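Local atomic coordinates of fimbrin (Schizosaccharomyces pombe, PDB entry 1RT8), a protein that binds and crosslinks actin filaments, associates with the actin structures that underlie cell polarity, and acts in cytokinesis, mating and spore formation. Residues D46-K49 and I53-K56; P301-F306 and G313-Q318; D192-T197 and L219-Q224. One frame throughout, in Å; residues are numbered along the deposited sequence.

Contact 1: D46-K49 and I53-K56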
ATOM      1  N   ASP A  46     -12.221  -8.095 -19.350  1.00 42.23           N
ATOM      2  CA  ASP A  46     -12.603  -9.500 -19.352  1.00 42.00           C
ATOM      3  C   ASP A  46     -11.361 -10.307 -19.018  1.00 40.73           C
ATOM      4  O   ASP A  46     -11.434 -11.330 -18.336  1.00 41.23           O
ATOM      5  CB  ASP A  46     -13.132  -9.930 -20.718  1.00 44.14           C
ATOM      6  CG  ASP A  46     -14.523  -9.412 -20.992  1.00 47.88           C
ATOM      7  OD1 ASP A  46     -15.417  -9.627 -20.141  1.00 49.36           O
ATOM      8  OD2 ASP A  46     -14.727  -8.798 -22.060  1.00 49.28           O
ATOM      9  N   GLN A  47     -10.220  -9.833 -19.504  1.00 38.82           N
ATOM     10  CA  GLN A  47      -8.950 -10.495 -19.254  1.00 38.46           C
ATOM     11  C   GLN A  47      -8.524 -10.352 -17.792  1.00 36.76           C
ATOM     12  O   GLN A  47      -7.621 -11.057 -17.340  1.00 36.55           O
ATOM     13  CB  GLN A  47      -7.861  -9.908 -20.156  1.00 40.63           C
ATOM     14  CG  GLN A  47      -8.014 -10.254 -21.625  1.00 44.93           C
ATOM     15  CD  GLN A  47      -8.001 -11.749 -21.858  1.00 47.23           C
ATOM     16  OE1 GLN A  47      -7.146 -12.458 -21.330  1.00 48.69           O
ATOM     17  NE2 GLN A  47      -8.945 -12.238 -22.655  1.00 50.49           N
ATOM     18  N   CYS A  48      -9.168  -9.442 -17.060  1.00 32.88           N
ATOM     19  CA  CYS A  48      -8.829  -9.217 -15.656  1.00 31.16           C
ATOM     20  C   CYS A  48      -9.656 -10.039 -14.678  1.00 31.25           C
ATOM     21  O   CYS A  48      -9.345 -10.094 -13.490  1.00 29.91           O
ATOM     22  CB  CYS A  48      -8.978  -7.735 -15.309  1.00 30.77           C
ATOM     23  SG  CYS A  48      -7.609  -6.694 -15.888  1.00 30.96           S
ATOM     24  N   LYS A  49     -10.690 -10.700 -15.190  1.00 31.30           N
ATOM     25  CA  LYS A  49     -11.598 -11.497 -14.368  1.00 31.41           C
ATOM     26  C   LYS A  49     -11.027 -12.627 -13.519  1.00 30.55           C
ATOM     27  O   LYS A  49     -11.551 -12.900 -12.429  1.00 31.27           O
ATOM     28  CB  LYS A  49     -12.721 -12.064 -15.238  1.00 32.60           C
ATOM     29  CG  LYS A  49     -13.634 -11.002 -15.831  1.00 35.99           C
ATOM     30  CD  LYS A  49     -14.760 -11.636 -16.638  1.00 35.55           C
ATOM     31  CE  LYS A  49     -15.776 -10.600 -17.077  1.00 37.58           C
ATOM     32  NZ  LYS A  49     -16.915 -11.216 -17.811  1.00 41.70           N
ATOM     33  N   ILE A  53      -3.703 -11.311 -14.206  1.00 24.44           N
ATOM     34  CA  ILE A  53      -3.102 -10.070 -14.680  1.00 25.50           C
ATOM     35  C   ILE A  53      -2.896  -9.095 -13.531  1.00 27.55           C
ATOM     36  O   ILE A  53      -1.821  -8.501 -13.399  1.00 27.83           O
ATOM     37  CB  ILE A  53      -3.986  -9.400 -15.740  1.00 24.82           C
ATOM     38  CG1 ILE A  53      -3.964 -10.237 -17.024  1.00 27.02           C
ATOM     39  CG2 ILE A  53      -3.512  -7.984 -16.001  1.00 24.65           C
ATOM     40  CD1 ILE A  53      -4.815  -9.674 -18.135  1.00 29.20           C
ATOM     41  N   LEU A  54      -3.923  -8.928 -12.700  1.00 25.51           N
ATOM     42  CA  LEU A  54      -3.816  -8.013 -11.564  1.00 25.76           C
ATOM     43  C   LEU A  54      -2.759  -8.461 -10.566  1.00 23.77           C
ATOM     44  O   LEU A  54      -2.008  -7.637 -10.047  1.00 24.25           O
ATOM     45  CB  LEU A  54      -5.174  -7.869 -10.869  1.00 24.45           C
ATOM     46  CG  LEU A  54      -6.184  -7.101 -11.722  1.00 24.06           C
ATOM     47  CD1 LEU A  54      -7.563  -7.124 -11.064  1.00 24.57           C
ATOM     48  CD2 LEU A  54      -5.687  -5.677 -11.911  1.00 22.83           C
ATOM     49  N   SER A  55      -2.698  -9.765 -10.293  1.00 26.05           N
ATOM     50  CA  SER A  55      -1.708 -10.303  -9.363  1.00 25.97           C
ATOM     51  C   SER A  55      -0.310 -10.011  -9.894  1.00 26.44           C
ATOM     52  O   SER A  55       0.600  -9.680  -9.127  1.00 25.24           O
ATOM     53  CB  SER A  55      -1.883 -11.822  -9.188  1.00 27.04           C
ATOM     54  OG  SER A  55      -3.053 -12.129  -8.450  1.00 28.19           O
ATOM     55  N   LYS A  56      -0.145 -10.149 -11.209  1.00 26.89           N
ATOM     56  CA  LYS A  56       1.136  -9.876 -11.855  1.00 27.05           C
ATOM     57  C   LYS A  56       1.476  -8.383 -11.737  1.00 25.64           C
ATOM     58  O   LYS A  56       2.615  -8.013 -11.444  1.00 27.16           O
ATOM     59  CB  LYS A  56       1.083 -10.278 -13.336  1.00 29.15           C
ATOM     60  CG  LYS A  56       0.975 -11.777 -13.594  1.00 30.92           C
ATOM     61  CD  LYS A  56       2.283 -12.483 -13.294  1.00 32.78           C
ATOM     62  CE  LYS A  56       2.232 -13.961 -13.726  1.00 34.53           C
ATOM     63  NZ  LYS A  56       3.578 -14.591 -13.594  1.00 32.96           N
TER
HETATM   64  O   HOH W   1      -6.665 -11.809 -15.135  1.00 28.94           O
HETATM   65  O   HOH W   2      -6.569  -9.928 -13.096  1.00 22.91           O
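Ile53 sets CG1 anti to its own carbonyl carbon (chi1 -70°) and stays extended beyond it, which carries CD1 over to Gln47; the same rotation puts CG2 anti to the backbone N and facing the sulfur of Cys48. The contact closes the short turn that joins helix 43-47 to helix 52-61 in the first calponin-homology (CH) domain, an all-helical fold. CD1 presses on the backbone of Gln47, 3.2 Å from Gln47 O, and lies alongside its CB as well. Cys48 SG borders two apolar side chains of the helix, 4.3 Å from Ile53 CG2 and 4.4 Å from Leu54 CG. The rest of the core closes round them: Ile53 rests on Ile21 and Leu25 of helix 11-25, Cys48 on Ile120 and Leu54 on Val124 of helix 117-131. Gln47 bends at chi2, and its OE1 is held by Arg34.

Polar matching between the backbones is left to two waters. Ile53 and Leu54 lie in the first turn of helix 52-61, where N-H groups have no carbonyl of their own helix to bind. One water accepts from Ile53 N at 3.1 Å and donates to Gln47 O, though the modelled distance there is too short to be taken literally. The second bridges one residue on, accepting from Leu54 N at 2.9 Å and donating to Cys48 O at 2.8 Å.

Contact 2: P301-F306 and G313-Q318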
ATOM      1  N   PRO A 301      -6.064  12.678   7.295  1.00 41.42           N
ATOM      2  CA  PRO A 301      -4.733  12.766   6.682  1.00 38.53           C
ATOM      3  C   PRO A 301      -4.100  11.413   6.832  1.00 37.16           C
ATOM      4  O   PRO A 301      -3.714  11.055   7.943  1.00 37.80           O
ATOM      5  CB  PRO A 301      -3.985  13.807   7.533  1.00 38.60           C
ATOM      6  CG  PRO A 301      -5.040  14.383   8.455  1.00 36.77           C
ATOM      7  CD  PRO A 301      -6.068  13.295   8.626  1.00 37.22           C
ATOM      8  N   SER A 302      -4.013  10.652   5.746  1.00 35.47           N
ATOM      9  CA  SER A 302      -3.397   9.332   5.824  1.00 34.29           C
ATOM     10  C   SER A 302      -2.091   9.520   6.560  1.00 30.93           C
ATOM     11  O   SER A 302      -1.462  10.570   6.438  1.00 30.45           O
ATOM     12  CB  SER A 302      -3.083   8.796   4.438  1.00 34.60           C
ATOM     13  OG  SER A 302      -4.259   8.794   3.648  1.00 40.70           O
ATOM     14  N   ILE A 303      -1.679   8.503   7.304  1.00 28.78           N
ATOM     15  CA  ILE A 303      -0.440   8.569   8.064  1.00 25.88           C
ATOM     16  C   ILE A 303       0.799   8.257   7.227  1.00 27.58           C
ATOM     17  O   ILE A 303       0.805   7.295   6.450  1.00 23.72           O
ATOM     18  CB  ILE A 303      -0.472   7.565   9.239  1.00 26.99           C
ATOM     19  CG1 ILE A 303      -1.638   7.877  10.169  1.00 26.12           C
ATOM     20  CG2 ILE A 303       0.869   7.565   9.970  1.00 24.73           C
ATOM     21  CD1 ILE A 303      -2.018   6.722  11.046  1.00 21.85           C
ATOM     22  N   HIS A 304       1.851   9.054   7.395  1.00 25.90           N
ATOM     23  CA  HIS A 304       3.104   8.819   6.670  1.00 28.28           C
ATOM     24  C   HIS A 304       4.285   8.897   7.627  1.00 29.27           C
ATOM     25  O   HIS A 304       5.430   8.643   7.254  1.00 30.51           O
ATOM     26  CB  HIS A 304       3.250   9.834   5.527  1.00 30.02           C
ATOM     27  CG  HIS A 304       2.252   9.629   4.422  1.00 31.04           C
ATOM     28  ND1 HIS A 304       2.348   8.588   3.524  1.00 32.50           N
ATOM     29  CD2 HIS A 304       1.100  10.278   4.121  1.00 32.18           C
ATOM     30  CE1 HIS A 304       1.297   8.597   2.723  1.00 31.18           C
ATOM     31  NE2 HIS A 304       0.524   9.611   3.064  1.00 33.80           N
ATOM     32  N   ASP A 305       3.971   9.219   8.879  1.00 28.05           N
ATOM     33  CA  ASP A 305       4.968   9.337   9.948  1.00 26.93           C
ATOM     34  C   ASP A 305       4.258   9.045  11.278  1.00 25.80           C
ATOM     35  O   ASP A 305       3.782   9.958  11.960  1.00 24.31           O
ATOM     36  CB  ASP A 305       5.563  10.754   9.957  1.00 27.52           C
ATOM     37  CG  ASP A 305       6.782  10.868  10.854  1.00 30.76           C
ATOM     38  OD1 ASP A 305       7.054   9.906  11.591  1.00 32.77           O
ATOM     39  OD2 ASP A 305       7.461  11.915  10.825  1.00 34.39           O
ATOM     40  N   PHE A 306       4.194   7.759  11.619  1.00 24.57           N
ATOM     41  CA  PHE A 306       3.530   7.260  12.822  1.00 25.74           C
ATOM     42  C   PHE A 306       3.907   7.966  14.127  1.00 26.21           C
ATOM     43  O   PHE A 306       3.045   8.248  14.959  1.00 25.81           O
ATOM     44  CB  PHE A 306       3.810   5.756  12.964  1.00 22.75           C
ATOM     45  CG  PHE A 306       3.139   5.101  14.156  1.00 23.49           C
ATOM     46  CD1 PHE A 306       1.857   4.572  14.047  1.00 24.78           C
ATOM     47  CD2 PHE A 306       3.812   4.971  15.377  1.00 21.19           C
ATOM     48  CE1 PHE A 306       1.258   3.917  15.132  1.00 21.54           C
ATOM     49  CE2 PHE A 306       3.225   4.323  16.459  1.00 21.83           C
ATOM     50  CZ  PHE A 306       1.945   3.794  16.335  1.00 22.12           C
ATOM     51  N   GLY A 313      -3.711  13.906  18.639  1.00 22.15           N
ATOM     52  CA  GLY A 313      -4.830  13.051  18.991  1.00 21.79           C
ATOM     53  C   GLY A 313      -5.995  12.879  18.036  1.00 23.79           C
ATOM     54  O   GLY A 313      -6.880  12.058  18.291  1.00 24.95           O
ATOM     55  N   LEU A 314      -6.004  13.629  16.941  1.00 22.59           N
ATOM     56  CA  LEU A 314      -7.102  13.558  15.986  1.00 23.30           C
ATOM     57  C   LEU A 314      -7.224  12.223  15.265  1.00 24.36           C
ATOM     58  O   LEU A 314      -8.328  11.715  15.071  1.00 26.27           O
ATOM     59  CB  LEU A 314      -6.970  14.699  14.977  1.00 22.00           C
ATOM     60  CG  LEU A 314      -7.152  16.091  15.596  1.00 22.50           C
ATOM     61  CD1 LEU A 314      -7.068  17.161  14.503  1.00 22.64           C
ATOM     62  CD2 LEU A 314      -8.505  16.156  16.288  1.00 23.50           C
ATOM     63  N   ILE A 315      -6.091  11.661  14.862  1.00 24.30           N
ATOM     64  CA  ILE A 315      -6.068  10.375  14.177  1.00 25.42           C
ATOM     65  C   ILE A 315      -6.617   9.284  15.086  1.00 26.10           C
ATOM     66  O   ILE A 315      -7.456   8.489  14.671  1.00 26.42           O
ATOM     67  CB  ILE A 315      -4.630   9.997  13.748  1.00 26.69           C
ATOM     68  CG1 ILE A 315      -4.134  10.977  12.682  1.00 25.94           C
ATOM     69  CG2 ILE A 315      -4.581   8.547  13.253  1.00 28.72           C
ATOM     70  CD1 ILE A 315      -4.947  11.003  11.417  1.00 25.21           C
ATOM     71  N   LEU A 316      -6.144   9.248  16.330  1.00 25.34           N
ATOM     72  CA  LEU A 316      -6.607   8.248  17.287  1.00 25.98           C
ATOM     73  C   LEU A 316      -8.114   8.366  17.540  1.00 27.24           C
ATOM     74  O   LEU A 316      -8.832   7.359  17.575  1.00 26.84           O
ATOM     75  CB  LEU A 316      -5.836   8.384  18.609  1.00 24.52           C
ATOM     76  CG  LEU A 316      -4.367   7.916  18.555  1.00 24.74           C
ATOM     77  CD1 LEU A 316      -3.621   8.322  19.812  1.00 21.55           C
ATOM     78  CD2 LEU A 316      -4.332   6.409  18.397  1.00 24.89           C
ATOM     79  N   LEU A 317      -8.588   9.596  17.713  1.00 26.50           N
ATOM     80  CA  LEU A 317      -9.999   9.824  17.965  1.00 25.32           C
ATOM     81  C   LEU A 317     -10.844   9.353  16.785  1.00 24.66           C
ATOM     82  O   LEU A 317     -11.916   8.783  16.977  1.00 24.00           O
ATOM     83  CB  LEU A 317     -10.244  11.301  18.280  1.00 24.15           C
ATOM     84  CG  LEU A 317      -9.647  11.712  19.634  1.00 26.15           C
ATOM     85  CD1 LEU A 317      -9.786  13.211  19.855  1.00 27.27           C
ATOM     86  CD2 LEU A 317     -10.333  10.940  20.749  1.00 25.75           C
ATOM     87  N   GLN A 318     -10.364   9.572  15.567  1.00 24.75           N
ATOM     88  CA  GLN A 318     -11.103   9.119  14.392  1.00 26.01           C
ATOM     89  C   GLN A 318     -11.197   7.597  14.391  1.00 27.78           C
ATOM     90  O   GLN A 318     -12.252   7.039  14.100  1.00 27.49           O
ATOM     91  CB  GLN A 318     -10.427   9.575  13.107  1.00 25.83           C
ATOM     92  CG  GLN A 318     -10.561  11.057  12.818  1.00 27.11           C
ATOM     93  CD  GLN A 318      -9.750  11.461  11.606  1.00 27.35           C
ATOM     94  OE1 GLN A 318      -9.952  10.945  10.505  1.00 29.00           O
ATOM     95  NE2 GLN A 318      -8.819  12.384  11.801  1.00 28.34           N
TER
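Ile315 overlaps two side chains of the loop 301-306 at once, its two methyl ends taking separate partners. CD1 lies 3.8 Å from Pro301 CD, on the part of the pyrrolidine ring next to the backbone nitrogen, while CG2 meets the tip of Ile303 at CD1, also 3.8 Å away. The fork follows from the torsions: chi1 of -66° sets CG2 anti to the backbone N, and the bend at chi2 (-61°) folds CD1 round to the proline. The proline ring and the isoleucine chain run past one another head to tail, and Ile315 CD1 also lies 3.7 Å from the backbone Pro301 O. Ile303 instead meets Ile315 at a slant, reaching it with the extended end of its chain.

One turn on, Gln318 adds a looser edge to the patch, with NE2 4.3 Å from Pro301 CD. Its amide is steadied mainly by Thr300, whose backbone N bonds to OE1; NE2 makes only a weak bond, 3.4 Å long, back to Leu314 O. A sulfate ion, probably from the crystallisation liquor, lies about 4 Å from this side chain.

The contact fastens the loop that follows helix 282-296 to the first turns of helix 314-323 in the third CH domain. Gly313 occupies the N-cap of that helix with a positive phi. Ile303 also packs on Thr291 and Leu294 of helix 282-296. Polar ties near Pro301 include Gln318 OE1 to Thr300 N and Asn295 OD1 to Ile303 N. With Ile303 and Ile315 buried, Pro301 exposed to solvent and no polar bond between the two segments, aliphatic fit alone joins them directly, while the bonds to neighbouring backbone atoms probably fix where the loop lies.

Contact 3: D192-T197 and L219-Q224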
ATOM      1  N   ASP A 192       0.542  23.426 -19.877  1.00 29.81           N
ATOM      2  CA  ASP A 192       0.878  24.231 -21.052  1.00 29.65           C
ATOM      3  C   ASP A 192       2.244  23.892 -21.631  1.00 29.08           C
ATOM      4  O   ASP A 192       2.695  24.520 -22.588  1.00 27.45           O
ATOM      5  CB  ASP A 192       0.779  25.743 -20.772  1.00 29.60           C
ATOM      6  CG  ASP A 192       1.784  26.232 -19.750  1.00 29.46           C
ATOM      7  OD1 ASP A 192       2.821  25.565 -19.522  1.00 25.79           O
ATOM      8  OD2 ASP A 192       1.529  27.317 -19.185  1.00 31.41           O
ATOM      9  N   GLY A 193       2.889  22.889 -21.041  1.00 29.38           N
ATOM     10  CA  GLY A 193       4.187  22.435 -21.520  1.00 28.13           C
ATOM     11  C   GLY A 193       5.408  23.264 -21.188  1.00 27.91           C
ATOM     12  O   GLY A 193       6.526  22.847 -21.488  1.00 28.82           O
ATOM     13  N   GLU A 194       5.214  24.427 -20.571  1.00 26.60           N
ATOM     14  CA  GLU A 194       6.327  25.298 -20.216  1.00 26.52           C
ATOM     15  C   GLU A 194       7.211  24.748 -19.112  1.00 26.08           C
ATOM     16  O   GLU A 194       8.429  24.686 -19.254  1.00 25.89           O
ATOM     17  CB  GLU A 194       5.817  26.676 -19.787  1.00 25.06           C
ATOM     18  CG  GLU A 194       5.419  27.583 -20.931  1.00 26.56           C
ATOM     19  CD  GLU A 194       5.135  29.008 -20.468  1.00 27.13           C
ATOM     20  OE1 GLU A 194       5.276  29.288 -19.258  1.00 29.72           O
ATOM     21  OE2 GLU A 194       4.773  29.847 -21.317  1.00 26.90           O
ATOM     22  N   ASN A 195       6.608  24.365 -17.993  1.00 27.74           N
ATOM     23  CA  ASN A 195       7.395  23.843 -16.889  1.00 27.54           C
ATOM     24  C   ASN A 195       8.144  22.565 -17.254  1.00 27.72           C
ATOM     25  O   ASN A 195       9.271  22.355 -16.805  1.00 25.27           O
ATOM     26  CB  ASN A 195       6.509  23.655 -15.658  1.00 28.25           C
ATOM     27  CG  ASN A 195       6.084  24.993 -15.058  1.00 31.38           C
ATOM     28  OD1 ASN A 195       6.803  25.977 -15.187  1.00 30.20           O
ATOM     29  ND2 ASN A 195       4.928  25.033 -14.403  1.00 32.47           N
ATOM     30  N   TYR A 196       7.528  21.729 -18.083  1.00 27.33           N
ATOM     31  CA  TYR A 196       8.168  20.497 -18.525  1.00 29.37           C
ATOM     32  C   TYR A 196       9.396  20.850 -19.371  1.00 30.22           C
ATOM     33  O   TYR A 196      10.473  20.274 -19.187  1.00 32.56           O
ATOM     34  CB  TYR A 196       7.193  19.662 -19.361  1.00 28.31           C
ATOM     35  CG  TYR A 196       6.205  18.824 -18.561  1.00 26.40           C
ATOM     36  CD1 TYR A 196       4.970  18.474 -19.112  1.00 26.07           C
ATOM     37  CD2 TYR A 196       6.515  18.351 -17.286  1.00 25.33           C
ATOM     38  CE1 TYR A 196       4.067  17.680 -18.425  1.00 24.66           C
ATOM     39  CE2 TYR A 196       5.607  17.538 -16.573  1.00 25.43           C
ATOM     40  CZ  TYR A 196       4.386  17.210 -17.156  1.00 25.79           C
ATOM     41  OH  TYR A 196       3.471  16.417 -16.496  1.00 22.45           O
ATOM     42  N   THR A 197       9.231  21.801 -20.290  1.00 30.14           N
ATOM     43  CA  THR A 197      10.331  22.235 -21.155  1.00 29.82           C
ATOM     44  C   THR A 197      11.521  22.752 -20.341  1.00 30.15           C
ATOM     45  O   THR A 197      12.663  22.408 -20.620  1.00 31.78           O
ATOM     46  CB  THR A 197       9.875  23.342 -22.123  1.00 28.70           C
ATOM     47  OG1 THR A 197       8.906  22.810 -23.033  1.00 27.99           O
ATOM     48  CG2 THR A 197      11.058  23.884 -22.917  1.00 30.03           C
ATOM     49  N   LEU A 219      -0.860  22.734 -28.209  1.00 42.07           N
ATOM     50  CA  LEU A 219      -0.937  21.334 -28.567  1.00 42.36           C
ATOM     51  C   LEU A 219       0.341  20.910 -29.272  1.00 42.18           C
ATOM     52  O   LEU A 219       0.813  19.790 -29.082  1.00 43.88           O
ATOM     53  CB  LEU A 219      -2.156  21.077 -29.452  1.00 43.72           C
ATOM     54  CG  LEU A 219      -2.653  19.632 -29.465  1.00 44.78           C
ATOM     55  CD1 LEU A 219      -2.641  19.060 -28.043  1.00 44.39           C
ATOM     56  CD2 LEU A 219      -4.054  19.590 -30.059  1.00 44.50           C
ATOM     57  N   GLN A 220       0.910  21.807 -30.075  1.00 40.44           N
ATOM     58  CA  GLN A 220       2.149  21.501 -30.784  1.00 39.83           C
ATOM     59  C   GLN A 220       3.313  21.531 -29.815  1.00 37.18           C
ATOM     60  O   GLN A 220       4.254  20.749 -29.934  1.00 37.19           O
ATOM     61  CB  GLN A 220       2.417  22.511 -31.904  1.00 41.56           C
ATOM     62  CG  GLN A 220       1.471  22.420 -33.089  1.00 45.87           C
ATOM     63  CD  GLN A 220       1.747  23.500 -34.123  1.00 48.49           C
ATOM     64  OE1 GLN A 220       2.879  23.655 -34.588  1.00 48.89           O
ATOM     65  NE2 GLN A 220       0.713  24.253 -34.486  1.00 49.14           N
ATOM     66  N   ARG A 221       3.259  22.447 -28.858  1.00 35.13           N
ATOM     67  CA  ARG A 221       4.326  22.544 -27.878  1.00 33.18           C
ATOM     68  C   ARG A 221       4.380  21.252 -27.066  1.00 31.22           C
ATOM     69  O   ARG A 221       5.459  20.743 -26.759  1.00 30.73           O
ATOM     70  CB  ARG A 221       4.079  23.729 -26.946  1.00 33.49           C
ATOM     71  CG  ARG A 221       5.193  23.975 -25.947  1.00 31.45           C
ATOM     72  CD  ARG A 221       4.755  25.036 -24.958  1.00 34.25           C
ATOM     73  NE  ARG A 221       4.301  26.238 -25.652  1.00 33.23           N
ATOM     74  CZ  ARG A 221       3.519  27.164 -25.110  1.00 36.22           C
ATOM     75  NH1 ARG A 221       3.104  27.027 -23.857  1.00 35.81           N
ATOM     76  NH2 ARG A 221       3.143  28.225 -25.822  1.00 34.66           N
ATOM     77  N   ALA A 222       3.207  20.726 -26.725  1.00 30.45           N
ATOM     78  CA  ALA A 222       3.110  19.496 -25.945  1.00 31.57           C
ATOM     79  C   ALA A 222       3.778  18.342 -26.677  1.00 33.44           C
ATOM     80  O   ALA A 222       4.426  17.500 -26.060  1.00 33.92           O
ATOM     81  CB  ALA A 222       1.650  19.158 -25.680  1.00 31.45           C
ATOM     82  N   GLU A 223       3.604  18.304 -27.994  1.00 34.24           N
ATOM     83  CA  GLU A 223       4.199  17.253 -28.810  1.00 36.07           C
ATOM     84  C   GLU A 223       5.712  17.410 -28.843  1.00 36.34           C
ATOM     85  O   GLU A 223       6.448  16.429 -28.758  1.00 37.11           O
ATOM     86  CB  GLU A 223       3.636  17.307 -30.230  1.00 38.12           C
ATOM     87  CG  GLU A 223       4.308  16.356 -31.201  1.00 42.04           C
ATOM     88  CD  GLU A 223       4.266  14.913 -30.735  1.00 43.32           C
ATOM     89  OE1 GLU A 223       3.161  14.426 -30.407  1.00 45.18           O
ATOM     90  OE2 GLU A 223       5.336  14.265 -30.709  1.00 44.77           O
ATOM     91  N   GLN A 224       6.170  18.651 -28.960  1.00 35.77           N
ATOM     92  CA  GLN A 224       7.594  18.933 -28.996  1.00 34.46           C
ATOM     93  C   GLN A 224       8.228  18.561 -27.669  1.00 33.96           C
ATOM     94  O   GLN A 224       9.357  18.078 -27.633  1.00 33.94           O
ATOM     95  CB  GLN A 224       7.841  20.421 -29.299  1.00 36.13           C
ATOM     96  CG  GLN A 224       7.676  20.781 -30.771  1.00 37.99           C
ATOM     97  CD  GLN A 224       7.611  22.283 -31.035  1.00 39.51           C
ATOM     98  OE1 GLN A 224       8.179  23.088 -30.296  1.00 40.16           O
ATOM     99  NE2 GLN A 224       6.929  22.660 -32.109  1.00 41.42           N
TER
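Asp192 O receives Arg221 NH1 at 2.8 Å, and this one bond ties the turn before helix 194-203 to helix 218-230. The oxygen lies at the edge of the guanidinium, though somewhat tilted from its plane; the N-H points at it with an angle of 142°, and the donor stands at 148° to the C=O, a bond sound but not straight. With chi1 at -176° and chi2 extended, Arg221 CD is carried to 3.2 Å from Asp192 O; the bend at chi3 then turns the guanidinium in, and NH1 meets the oxygen. NH2 is spoken for by Thr215 O.

Two carboxylates lie near the guanidinium without forming a salt bridge to it. Glu194 CG lies 3.8 Å from Arg221 NH1, approaching obliquely, and Glu194 OE2 is well out of the guanidinium plane, so only charge acts between them, probably in a favourable sense. Arg181 makes the true salt bridges, to Asp192 OD2 and Glu194 OE1. A methionine in place of Arg221 would probably leave Asp192 O and Thr215 O without their donor and the nearby carboxylates with less balancing charge.

The CA atoms come nearest at Gly193 and Ala222, 5.4 Å apart. Gly193 has no side chain to collide with Arg221 CD, and its positive phi also suits glycine. Gly193 O is gripped by Thr197 OG1 at 2.8 Å. Thr197 N reaches the same oxygen from the opposite face of the carbonyl plane. Glu194 N bonds to Asp192 OD1 at 2.8 Å, on the anti side of the carboxylate. This last bond is an Asx turn, which leads through the N-cap Gly193 into helix 194-203 in the second CH domain.

Overall arrangement
The three contacts hold no helix in common, each lying in a different CH domain: contacts 1 and 3 in actin-binding region 1, contact 2 in region 2. Their centres are about 34 to 39 Å apart and none touches another. Each nevertheless involves the start of one helix, 52-61, 314-323 or 194-203, and these are probably equivalent in the three domains. Contact 1 is buried and joins apolar side chains with two bridging waters. Contact 2, partly buried, relies on aliphatic overlap that runs out to an exposed proline. Contact 3, also partly buried and farthest from the chain's centre, replaces that with an arginine-to-carbonyl bond among acidic groups.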